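Local coordinates for protein dihydroorotase (Saccharomyces cerevisiae S288C, PDB 6L0H) that catalyses the zinc-dependent, reversible ring closure of N-carbamoyl-L-aspartate to dihydroorotate, the third step of de novo pyrimidine biosynthesis, at residues S36-M41 with P66-L71; L209-L214 with I284-Q289; K244-G249 with Q289-Q294; E24-K29 with G276-S281. One frame throughout, in Å; residues are numbered along the deposited sequence.

Contact 1: residues S36-M41 with P66-L71; sequences SIAYIM and PKTTFL
I37, A38 and Y39 pair with T69, F70 and L71 as neighbouring parallel strands; the axes of these short segments approach to 4.8 Å, at 28°. The bonds form the staggered parallel ladder: T69 N gives to S36 O, A38 N to T69 O, L71 N to A38 O, and I40 N to L71 O (2.8 Å). All four are close to straight, and CA-H...O contacts such as Y39 CA to L71 O accompany them. At the start of the ladder one water bridges S36 OG, K67 O and T69 OG1, while T69 OG1 is also bonded to A320 N. I37, Y39, T69 and L71 share one face of the sheet. There I37 CG2, anti to the backbone N, reaches both methyls of L71 (CD1 at 3.9 Å), and L71 CB sits against Y39 CD1 at 3.6 Å. On the face of A38 and F70, the ring edge of F70 at CD1 meets I40 CG1 at 3.7 Å, while T68 CG2 lies over a face of that ring. The pair belongs to a beta-alpha-beta unit of the TIM-barrel-like metallo-dependent hydrolase fold: helix 51-64 makes the crossover and packs on I40 and F70, helix 20-32 adds T27 and I30 against F70, and strand 11-15 borders strand 37-40.

Contact 2: residues L209-L214 with I284-Q289; sequences LTAHHL and IPYIAQ
I287 CD1 is the bump of this contact: the end of its side chain projects from helix 283-293 into the hollow between A211 and L214. I287 CD1 lies 3.5 Å from A211 CA, 3.6 Å from A211 CB and 3.8 Å from L214 CD2. With CG1 anti to the carbonyl carbon (chi1 -58°), the longer branch of I287 carries CD1 out to the loop. A211 answers with a small knob of its own, since A211 CB also rests 3.8 Å from Y286 CB, at the root of the tyrosine. The rest of Y286 leads away, and its OH bonds to F349 O. No hydrogen bond crosses the interface; the side-chain contacts are apolar and every touching residue is buried. The loop is shaped from within by an ST motif, in which T210 OG1 accepts from H213 N at 3.0 Å; it is also bonded to H213 ND1. T210 lies beside H180 and D258, which bind zinc by similarity, so the loop that packs on helix 283-293 also borders the probable metal site. Strand 205-209 leads into the loop, L209 packs on helix 236-247, and helix 300-312 flanks I287 through L300 and V304.

Contact 3: residues K244-G249 with Q289-Q294; sequences KAAVSG and QVFEEQ
K244 reaches Q294 only with its far end, K244 NZ coming 3.6 Å from Q294 NE2; the two side chains cross at about a right angle on the exposed margin, and no hydrogen bond is formed. Two residues on, and buried, A246 offers its backbone as well as its methyl: A246 O lies 3.1 Å from F291 CZ, while A246 CB is 4.3 Å from F291 CE1. V247 makes the central contact. V247 CG1, anti to the carbonyl carbon (chi1 -55°), stands 3.7 Å from the centroid of the F291 ring and only 4° off the ring normal, a CH-pi contact squarely over the face. Beyond V247 the chain leaves the interface, and S248 turns back on its own helix, OG and N both donating to A245 O. A leucine in place of F291 has no flat face, and V247 CG1 would probably be left without its CH-pi partner, with a gap beside A246 O. The contact thus joins the C-terminal ends of helices 236-247 and 283-293. F303 of helix 300-312 meets the F291 ring, N299 bonds to V247 O, V243 touches V290 and Q294, and strand 354-362 lines the second helix at Q289 and E292.

Contact 4: residues E24-K29 with G276-S281; sequences ELVTPK and GVYSQS
K29 has the largest buried area in this contact, followed by Y278, with Q280 and V26 contributing about equally beside them. The aliphatic stem of K29 lies across the end of the tyrosine: Y278 OH is 3.3 Å from K29 CB and 3.4 Å from K29 CG, the two side chains crossing at about a right angle. S281 OG approaches the same stem, 3.8 Å from K29 CG. Bends at chi2 (-61°) and chi4 (-72°) fold the lysine back along its own helix, where K29 NZ donates to L25 O at 3.0 Å. Y278 CG, anti to the backbone N (chi1 176°), sends the ring toward helix 20-32, and there V26 CG1 meets Y278 CE1 at 3.9 Å. Within its own segment the phenol Y278 OH is hydrogen-bonded to S281 OG at 2.9 Å, and Q280 N lies over the centre of one ring face. Q280 CG packs near the carbonyl of K29, while its amide NE2 bonds to D12 OD2. An alanine here keeps CB but drops CG, CD and NZ, which would probably open a gap along S281 OG and one side of Y278 OH and leave L25 O short of a donor. The junction between helix 20-32 and the loop ahead of helix 283-293 is thus of mixed character: lysine methylenes lie against two hydroxyls that are hydrogen-bonded to each other, the ammonium turns to its own helix, and no hydrogen bond spans the segments.

From the N terminus, helix 20-32 supplies the first half of contact 4, whose loop stays open for 246 residues. Contact 1 is nested inside it, closing a short beta-alpha-beta unit; F70 and T27 pack together where the two meet. Contact 2 opens at 209-214 and contact 3 at 244-249, before contact 4 closes at 276-281. Contacts 2 and 3 close in turn on helix 283-293, sharing Q289, so contacts 2, 3 and 4 cross one another. L209 and L214 touch residues of contact 3, and Y286 touches S279 of contact 4. Contact 1 joins early elements and contacts 2 and 3 late ones, while contact 4 ties helix 20-32 to the loop before helix 283-293.

Contact 1: residues S36-M41 with P66-L71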
# COMPACT_ATOMS: atom_id res chain seq x y z
N SER A 36 1.33 -27.77 -16.96
CA SER A 36 0.52 -28.87 -17.46
C SER A 36 -0.75 -29.08 -16.63
O SER A 36 -1.79 -29.44 -17.19
CB SER A 36 1.34 -30.18 -17.51
OG SER A 36 0.51 -31.33 -17.72
N ILE A 37 -0.67 -28.90 -15.31
CA ILE A 37 -1.77 -29.17 -14.39
C ILE A 37 -2.15 -27.89 -13.63
O ILE A 37 -1.29 -27.21 -13.08
CB ILE A 37 -1.37 -30.29 -13.41
CG1 ILE A 37 -0.97 -31.55 -14.18
CG2 ILE A 37 -2.49 -30.55 -12.42
CD1 ILE A 37 -0.07 -32.47 -13.41
N ALA A 38 -3.44 -27.58 -13.59
CA ALA A 38 -3.92 -26.36 -12.94
C ALA A 38 -5.01 -26.67 -11.93
O ALA A 38 -5.97 -27.38 -12.24
CB ALA A 38 -4.45 -25.33 -13.96
N TYR A 39 -4.88 -26.12 -10.72
CA TYR A 39 -5.94 -26.18 -9.71
C TYR A 39 -6.75 -24.89 -9.78
O TYR A 39 -6.21 -23.82 -9.51
CB TYR A 39 -5.34 -26.37 -8.32
CG TYR A 39 -6.39 -26.60 -7.24
CD1 TYR A 39 -6.92 -27.87 -7.03
CD2 TYR A 39 -6.83 -25.56 -6.43
CE1 TYR A 39 -7.86 -28.09 -6.05
CE2 TYR A 39 -7.76 -25.78 -5.44
CZ TYR A 39 -8.28 -27.05 -5.26
OH TYR A 39 -9.20 -27.26 -4.28
N ILE A 40 -8.04 -25.00 -10.12
CA ILE A 40 -8.86 -23.85 -10.50
C ILE A 40 -9.65 -23.32 -9.30
O ILE A 40 -10.50 -24.02 -8.74
CB ILE A 40 -9.82 -24.22 -11.65
CG1 ILE A 40 -9.04 -24.73 -12.86
CG2 ILE A 40 -10.63 -23.01 -12.08
CD1 ILE A 40 -8.02 -23.70 -13.42
N MET A 41 -9.42 -22.06 -8.95
CA MET A 41 -10.08 -21.46 -7.80
C MET A 41 -11.51 -21.06 -8.13
O MET A 41 -11.86 -20.82 -9.29
CB MET A 41 -9.28 -20.26 -7.32
CG MET A 41 -8.02 -20.65 -6.57
SD MET A 41 -8.30 -21.87 -5.23
CE MET A 41 -6.62 -22.25 -4.71
N PRO A 66 -7.61 -28.25 -24.44
CA PRO A 66 -7.70 -29.72 -24.35
C PRO A 66 -6.49 -30.42 -23.75
O PRO A 66 -6.61 -31.56 -23.29
CB PRO A 66 -7.94 -30.15 -25.81
CG PRO A 66 -8.60 -28.93 -26.46
CD PRO A 66 -7.92 -27.75 -25.79
N LYS A 67 -5.31 -29.81 -23.78
CA LYS A 67 -4.12 -30.49 -23.26
C LYS A 67 -3.83 -30.20 -21.78
O LYS A 67 -2.94 -30.84 -21.20
CB LYS A 67 -2.90 -30.11 -24.11
CG LYS A 67 -3.06 -30.45 -25.59
CD LYS A 67 -1.75 -30.34 -26.35
CE LYS A 67 -1.95 -30.61 -27.84
NZ LYS A 67 -0.68 -31.11 -28.48
N THR A 68 -4.60 -29.32 -21.14
CA THR A 68 -4.38 -28.93 -19.76
C THR A 68 -5.23 -29.77 -18.81
O THR A 68 -6.41 -30.02 -19.08
CB THR A 68 -4.70 -27.45 -19.58
OG1 THR A 68 -3.86 -26.68 -20.46
CG2 THR A 68 -4.45 -26.99 -18.13
N THR A 69 -4.62 -30.21 -17.71
CA THR A 69 -5.33 -31.00 -16.71
C THR A 69 -5.90 -30.07 -15.64
O THR A 69 -5.16 -29.29 -15.03
CB THR A 69 -4.39 -32.02 -16.08
OG1 THR A 69 -3.86 -32.84 -17.13
CG2 THR A 69 -5.12 -32.89 -15.09
N PHE A 70 -7.21 -30.16 -15.43
CA PHE A 70 -7.92 -29.24 -14.56
C PHE A 70 -8.39 -29.95 -13.29
O PHE A 70 -9.18 -30.89 -13.36
CB PHE A 70 -9.11 -28.61 -15.28
CG PHE A 70 -8.70 -27.66 -16.38
CD1 PHE A 70 -8.30 -26.37 -16.08
CD2 PHE A 70 -8.68 -28.08 -17.71
CE1 PHE A 70 -7.90 -25.48 -17.11
CE2 PHE A 70 -8.31 -27.21 -18.72
CZ PHE A 70 -7.92 -25.91 -18.43
N LEU A 71 -7.91 -29.47 -12.16
CA LEU A 71 -8.36 -29.89 -10.84
C LEU A 71 -9.31 -28.81 -10.32
O LEU A 71 -8.94 -27.63 -10.32
CB LEU A 71 -7.14 -30.07 -9.92
CG LEU A 71 -6.24 -31.31 -10.06
CD1 LEU A 71 -6.03 -31.73 -11.47
CD2 LEU A 71 -4.87 -31.11 -9.40
O HOH W 1 -2.05 -31.95 -18.87

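Contact 2: residues L209-L214 with I284-Q289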
# COMPACT_ATOMS: atom_id res chain seq x y z
N LEU A 209 3.50 -21.07 -2.95
CA LEU A 209 4.20 -19.80 -3.11
C LEU A 209 4.02 -19.30 -4.53
O LEU A 209 4.21 -20.06 -5.49
CB LEU A 209 5.68 -19.98 -2.80
CG LEU A 209 5.95 -20.42 -1.36
CD1 LEU A 209 7.43 -20.80 -1.18
CD2 LEU A 209 5.52 -19.29 -0.42
N THR A 210 3.68 -18.01 -4.68
CA THR A 210 3.45 -17.42 -5.99
C THR A 210 4.78 -17.03 -6.62
O THR A 210 5.82 -17.02 -5.96
CB THR A 210 2.54 -16.19 -5.90
OG1 THR A 210 3.24 -15.12 -5.25
CG2 THR A 210 1.27 -16.48 -5.13
N ALA A 211 4.73 -16.69 -7.90
CA ALA A 211 5.90 -16.08 -8.53
C ALA A 211 6.13 -14.68 -7.99
O ALA A 211 7.25 -14.34 -7.59
CB ALA A 211 5.73 -16.04 -10.06
N HIS A 212 5.07 -13.86 -7.92
CA HIS A 212 5.29 -12.44 -7.65
C HIS A 212 5.78 -12.18 -6.23
O HIS A 212 6.56 -11.24 -6.03
CB HIS A 212 4.04 -11.61 -7.98
CG HIS A 212 2.75 -12.17 -7.46
ND1 HIS A 212 2.07 -13.20 -8.09
CD2 HIS A 212 1.98 -11.80 -6.41
CE1 HIS A 212 0.95 -13.45 -7.42
NE2 HIS A 212 0.87 -12.61 -6.40
N HIS A 213 5.36 -12.97 -5.23
CA HIS A 213 5.89 -12.77 -3.87
C HIS A 213 7.36 -13.16 -3.72
O HIS A 213 7.95 -12.93 -2.66
CB HIS A 213 5.05 -13.53 -2.83
CG HIS A 213 3.66 -12.99 -2.67
ND1 HIS A 213 2.55 -13.68 -3.09
CD2 HIS A 213 3.22 -11.82 -2.16
CE1 HIS A 213 1.47 -12.96 -2.84
NE2 HIS A 213 1.84 -11.83 -2.27
N LEU A 214 7.93 -13.82 -4.72
CA LEU A 214 9.35 -14.10 -4.76
C LEU A 214 10.15 -12.90 -5.25
O LEU A 214 11.38 -12.93 -5.16
CB LEU A 214 9.59 -15.31 -5.67
CG LEU A 214 9.67 -16.73 -5.11
CD1 LEU A 214 8.68 -16.99 -4.02
CD2 LEU A 214 9.53 -17.79 -6.20
N ILE A 284 6.17 -20.40 -15.38
CA ILE A 284 7.38 -21.17 -15.05
C ILE A 284 8.64 -20.36 -15.34
O ILE A 284 9.57 -20.38 -14.52
CB ILE A 284 7.39 -22.53 -15.78
CG1 ILE A 284 6.13 -23.34 -15.42
CG2 ILE A 284 8.64 -23.32 -15.41
CD1 ILE A 284 6.02 -23.70 -13.96
N PRO A 285 8.76 -19.64 -16.47
CA PRO A 285 9.93 -18.77 -16.63
C PRO A 285 10.12 -17.75 -15.50
O PRO A 285 11.28 -17.47 -15.15
CB PRO A 285 9.67 -18.08 -17.98
CG PRO A 285 8.87 -19.07 -18.74
CD PRO A 285 7.97 -19.72 -17.72
N TYR A 286 9.05 -17.19 -14.90
CA TYR A 286 9.26 -16.31 -13.74
C TYR A 286 9.97 -17.06 -12.61
O TYR A 286 10.87 -16.52 -11.97
CB TYR A 286 7.94 -15.75 -13.18
CG TYR A 286 7.14 -14.78 -14.02
CD1 TYR A 286 7.67 -13.56 -14.45
CD2 TYR A 286 5.82 -15.07 -14.36
CE1 TYR A 286 6.90 -12.67 -15.20
CE2 TYR A 286 5.06 -14.22 -15.12
CZ TYR A 286 5.60 -13.01 -15.53
OH TYR A 286 4.79 -12.17 -16.28
N ILE A 287 9.52 -18.28 -12.32
CA ILE A 287 10.10 -19.04 -11.21
C ILE A 287 11.54 -19.41 -11.53
O ILE A 287 12.42 -19.37 -10.65
CB ILE A 287 9.26 -20.30 -10.93
CG1 ILE A 287 7.81 -19.92 -10.60
CG2 ILE A 287 9.90 -21.14 -9.83
CD1 ILE A 287 7.69 -19.02 -9.32
N ALA A 288 11.80 -19.80 -12.78
CA ALA A 288 13.14 -20.18 -13.20
C ALA A 288 14.13 -19.06 -12.91
O ALA A 288 15.27 -19.33 -12.54
CB ALA A 288 13.16 -20.52 -14.69
N GLN A 289 13.72 -17.81 -13.15
CA GLN A 289 14.57 -16.67 -12.84
C GLN A 289 15.01 -16.69 -11.38
O GLN A 289 16.19 -16.49 -11.07
CB GLN A 289 13.82 -15.37 -13.15
CG GLN A 289 14.72 -14.18 -13.48
CD GLN A 289 15.48 -14.36 -14.80
OE1 GLN A 289 14.90 -14.76 -15.81
NE2 GLN A 289 16.78 -14.08 -14.78

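Contact 3: residues K244-G249 with Q289-Q294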
# COMPACT_ATOMS: atom_id res chain seq x y z
N LYS A 244 13.85 -18.62 0.22
CA LYS A 244 14.52 -19.78 0.80
C LYS A 244 13.58 -20.97 0.91
O LYS A 244 13.98 -22.11 0.65
CB LYS A 244 15.09 -19.43 2.18
CG LYS A 244 16.16 -18.37 2.15
CD LYS A 244 17.36 -18.82 1.34
CE LYS A 244 18.62 -18.10 1.80
NZ LYS A 244 19.50 -17.79 0.64
N ALA A 245 12.33 -20.73 1.32
CA ALA A 245 11.37 -21.83 1.31
C ALA A 245 11.21 -22.39 -0.10
O ALA A 245 11.19 -23.62 -0.28
CB ALA A 245 10.03 -21.39 1.89
N ALA A 246 11.10 -21.52 -1.11
CA ALA A 246 10.79 -22.01 -2.45
C ALA A 246 11.91 -22.91 -2.98
O ALA A 246 11.63 -23.89 -3.67
CB ALA A 246 10.53 -20.85 -3.41
N VAL A 247 13.17 -22.58 -2.68
CA VAL A 247 14.31 -23.33 -3.19
C VAL A 247 14.81 -24.37 -2.19
O VAL A 247 15.81 -25.04 -2.44
CB VAL A 247 15.47 -22.39 -3.60
CG1 VAL A 247 14.99 -21.35 -4.59
CG2 VAL A 247 16.08 -21.75 -2.37
N SER A 248 14.07 -24.58 -1.09
CA SER A 248 14.51 -25.43 0.01
C SER A 248 14.50 -26.91 -0.32
O SER A 248 15.13 -27.68 0.40
CB SER A 248 13.63 -25.20 1.23
OG SER A 248 12.32 -25.72 1.03
N GLY A 249 13.76 -27.35 -1.34
CA GLY A 249 13.61 -28.78 -1.51
C GLY A 249 12.70 -29.46 -0.50
O GLY A 249 12.64 -30.69 -0.46
N GLN A 289 13.72 -17.81 -13.15
CA GLN A 289 14.57 -16.67 -12.84
C GLN A 289 15.01 -16.69 -11.38
O GLN A 289 16.19 -16.49 -11.07
CB GLN A 289 13.82 -15.37 -13.15
CG GLN A 289 14.72 -14.18 -13.48
CD GLN A 289 15.48 -14.36 -14.80
OE1 GLN A 289 14.90 -14.76 -15.81
NE2 GLN A 289 16.78 -14.08 -14.78
N VAL A 290 14.07 -16.94 -10.47
CA VAL A 290 14.40 -16.96 -9.05
C VAL A 290 15.36 -18.10 -8.74
O VAL A 290 16.38 -17.91 -8.06
CB VAL A 290 13.12 -17.07 -8.21
CG1 VAL A 290 13.49 -17.27 -6.75
CG2 VAL A 290 12.24 -15.84 -8.41
N PHE A 291 15.05 -19.30 -9.25
CA PHE A 291 15.88 -20.46 -8.94
C PHE A 291 17.27 -20.33 -9.54
O PHE A 291 18.24 -20.83 -8.95
CB PHE A 291 15.21 -21.74 -9.42
CG PHE A 291 14.19 -22.28 -8.45
CD1 PHE A 291 13.04 -21.57 -8.16
CD2 PHE A 291 14.38 -23.51 -7.84
CE1 PHE A 291 12.09 -22.06 -7.27
CE2 PHE A 291 13.44 -24.01 -6.95
CZ PHE A 291 12.28 -23.29 -6.67
N GLU A 292 17.39 -19.68 -10.70
CA GLU A 292 18.71 -19.38 -11.24
C GLU A 292 19.48 -18.45 -10.31
O GLU A 292 20.63 -18.73 -9.93
CB GLU A 292 18.59 -18.76 -12.64
CG GLU A 292 19.97 -18.44 -13.24
CD GLU A 292 19.91 -18.03 -14.70
OE1 GLU A 292 18.83 -18.12 -15.31
OE2 GLU A 292 20.95 -17.63 -15.26
N GLU A 293 18.87 -17.32 -9.94
CA GLU A 293 19.53 -16.34 -9.09
C GLU A 293 19.96 -16.91 -7.75
O GLU A 293 20.89 -16.40 -7.13
CB GLU A 293 18.63 -15.10 -8.91
CG GLU A 293 18.50 -14.32 -10.23
CD GLU A 293 17.54 -13.13 -10.22
OE1 GLU A 293 16.91 -12.81 -9.18
OE2 GLU A 293 17.43 -12.51 -11.30
N GLN A 294 19.26 -17.94 -7.25
CA GLN A 294 19.63 -18.57 -5.99
C GLN A 294 20.58 -19.76 -6.18
O GLN A 294 20.86 -20.47 -5.21
CB GLN A 294 18.38 -19.04 -5.24
CG GLN A 294 17.46 -17.91 -4.89
CD GLN A 294 18.14 -16.88 -4.03
OE1 GLN A 294 18.41 -15.77 -4.47
NE2 GLN A 294 18.43 -17.25 -2.79

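Contact 4: residues E24-K29 with G276-S281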
# COMPACT_ATOMS: atom_id res chain seq x y z
N GLU A 24 -11.67 -17.03 -21.92
CA GLU A 24 -11.21 -17.46 -23.24
C GLU A 24 -9.80 -16.95 -23.54
O GLU A 24 -9.01 -17.64 -24.20
CB GLU A 24 -12.20 -16.97 -24.30
CG GLU A 24 -13.55 -17.65 -24.19
CD GLU A 24 -14.56 -17.14 -25.20
OE1 GLU A 24 -14.25 -16.17 -25.91
OE2 GLU A 24 -15.65 -17.73 -25.28
N LEU A 25 -9.48 -15.73 -23.10
CA LEU A 25 -8.12 -15.23 -23.28
C LEU A 25 -7.12 -16.00 -22.41
O LEU A 25 -6.08 -16.45 -22.91
CB LEU A 25 -8.06 -13.74 -22.97
CG LEU A 25 -6.67 -13.11 -22.98
CD1 LEU A 25 -5.96 -13.27 -24.32
CD2 LEU A 25 -6.81 -11.63 -22.62
N VAL A 26 -7.41 -16.17 -21.12
CA VAL A 26 -6.35 -16.59 -20.21
C VAL A 26 -6.19 -18.12 -20.14
O VAL A 26 -5.08 -18.59 -19.92
CB VAL A 26 -6.52 -16.00 -18.80
CG1 VAL A 26 -6.41 -14.48 -18.85
CG2 VAL A 26 -7.83 -16.43 -18.17
N THR A 27 -7.25 -18.90 -20.28
CA THR A 27 -7.11 -20.34 -20.10
C THR A 27 -6.07 -20.98 -21.02
O THR A 27 -5.31 -21.83 -20.54
CB THR A 27 -8.48 -21.02 -20.23
OG1 THR A 27 -9.35 -20.49 -19.23
CG2 THR A 27 -8.36 -22.54 -20.03
N PRO A 28 -5.96 -20.62 -22.31
CA PRO A 28 -4.85 -21.16 -23.11
C PRO A 28 -3.47 -20.72 -22.62
O PRO A 28 -2.48 -21.38 -22.96
CB PRO A 28 -5.13 -20.62 -24.53
CG PRO A 28 -6.61 -20.35 -24.54
CD PRO A 28 -6.90 -19.84 -23.15
N LYS A 29 -3.37 -19.65 -21.83
CA LYS A 29 -2.05 -19.22 -21.39
C LYS A 29 -1.46 -20.13 -20.32
O LYS A 29 -0.25 -20.07 -20.07
CB LYS A 29 -2.11 -17.79 -20.86
CG LYS A 29 -2.79 -16.83 -21.85
CD LYS A 29 -2.00 -16.79 -23.14
CE LYS A 29 -2.40 -15.60 -24.01
NZ LYS A 29 -3.75 -15.79 -24.63
N GLY A 276 -4.79 -8.33 -7.42
CA GLY A 276 -4.39 -9.45 -8.25
C GLY A 276 -3.31 -9.11 -9.25
O GLY A 276 -3.30 -8.01 -9.84
N VAL A 277 -2.38 -10.04 -9.44
CA VAL A 277 -1.25 -9.92 -10.36
C VAL A 277 -1.40 -11.02 -11.38
O VAL A 277 -1.77 -12.15 -11.03
CB VAL A 277 0.09 -10.06 -9.61
CG1 VAL A 277 1.24 -10.34 -10.60
CG2 VAL A 277 0.36 -8.85 -8.72
N TYR A 278 -1.17 -10.70 -12.66
CA TYR A 278 -1.36 -11.68 -13.73
C TYR A 278 -0.01 -12.28 -14.13
O TYR A 278 0.84 -11.58 -14.68
CB TYR A 278 -2.04 -11.07 -14.95
CG TYR A 278 -2.13 -12.09 -16.06
CD1 TYR A 278 -2.99 -13.17 -15.96
CD2 TYR A 278 -1.30 -12.01 -17.17
CE1 TYR A 278 -3.05 -14.12 -16.96
CE2 TYR A 278 -1.35 -12.94 -18.17
CZ TYR A 278 -2.23 -14.00 -18.07
OH TYR A 278 -2.28 -14.97 -19.07
N SER A 279 0.19 -13.56 -13.82
CA SER A 279 1.46 -14.20 -14.13
C SER A 279 1.36 -15.45 -15.00
O SER A 279 2.39 -16.09 -15.25
CB SER A 279 2.19 -14.56 -12.83
OG SER A 279 1.35 -15.37 -12.03
N GLN A 280 0.16 -15.80 -15.49
CA GLN A 280 -0.02 -17.10 -16.15
C GLN A 280 0.85 -17.22 -17.40
O GLN A 280 1.42 -18.29 -17.67
CB GLN A 280 -1.49 -17.30 -16.53
CG GLN A 280 -1.89 -18.77 -16.60
CD GLN A 280 -2.04 -19.38 -15.19
OE1 GLN A 280 -2.91 -18.97 -14.44
NE2 GLN A 280 -1.17 -20.32 -14.85
N SER A 281 0.96 -16.13 -18.16
CA SER A 281 1.59 -16.18 -19.48
C SER A 281 3.05 -16.57 -19.41
O SER A 281 3.59 -17.08 -20.40
CB SER A 281 1.42 -14.85 -20.21
OG SER A 281 0.08 -14.70 -20.65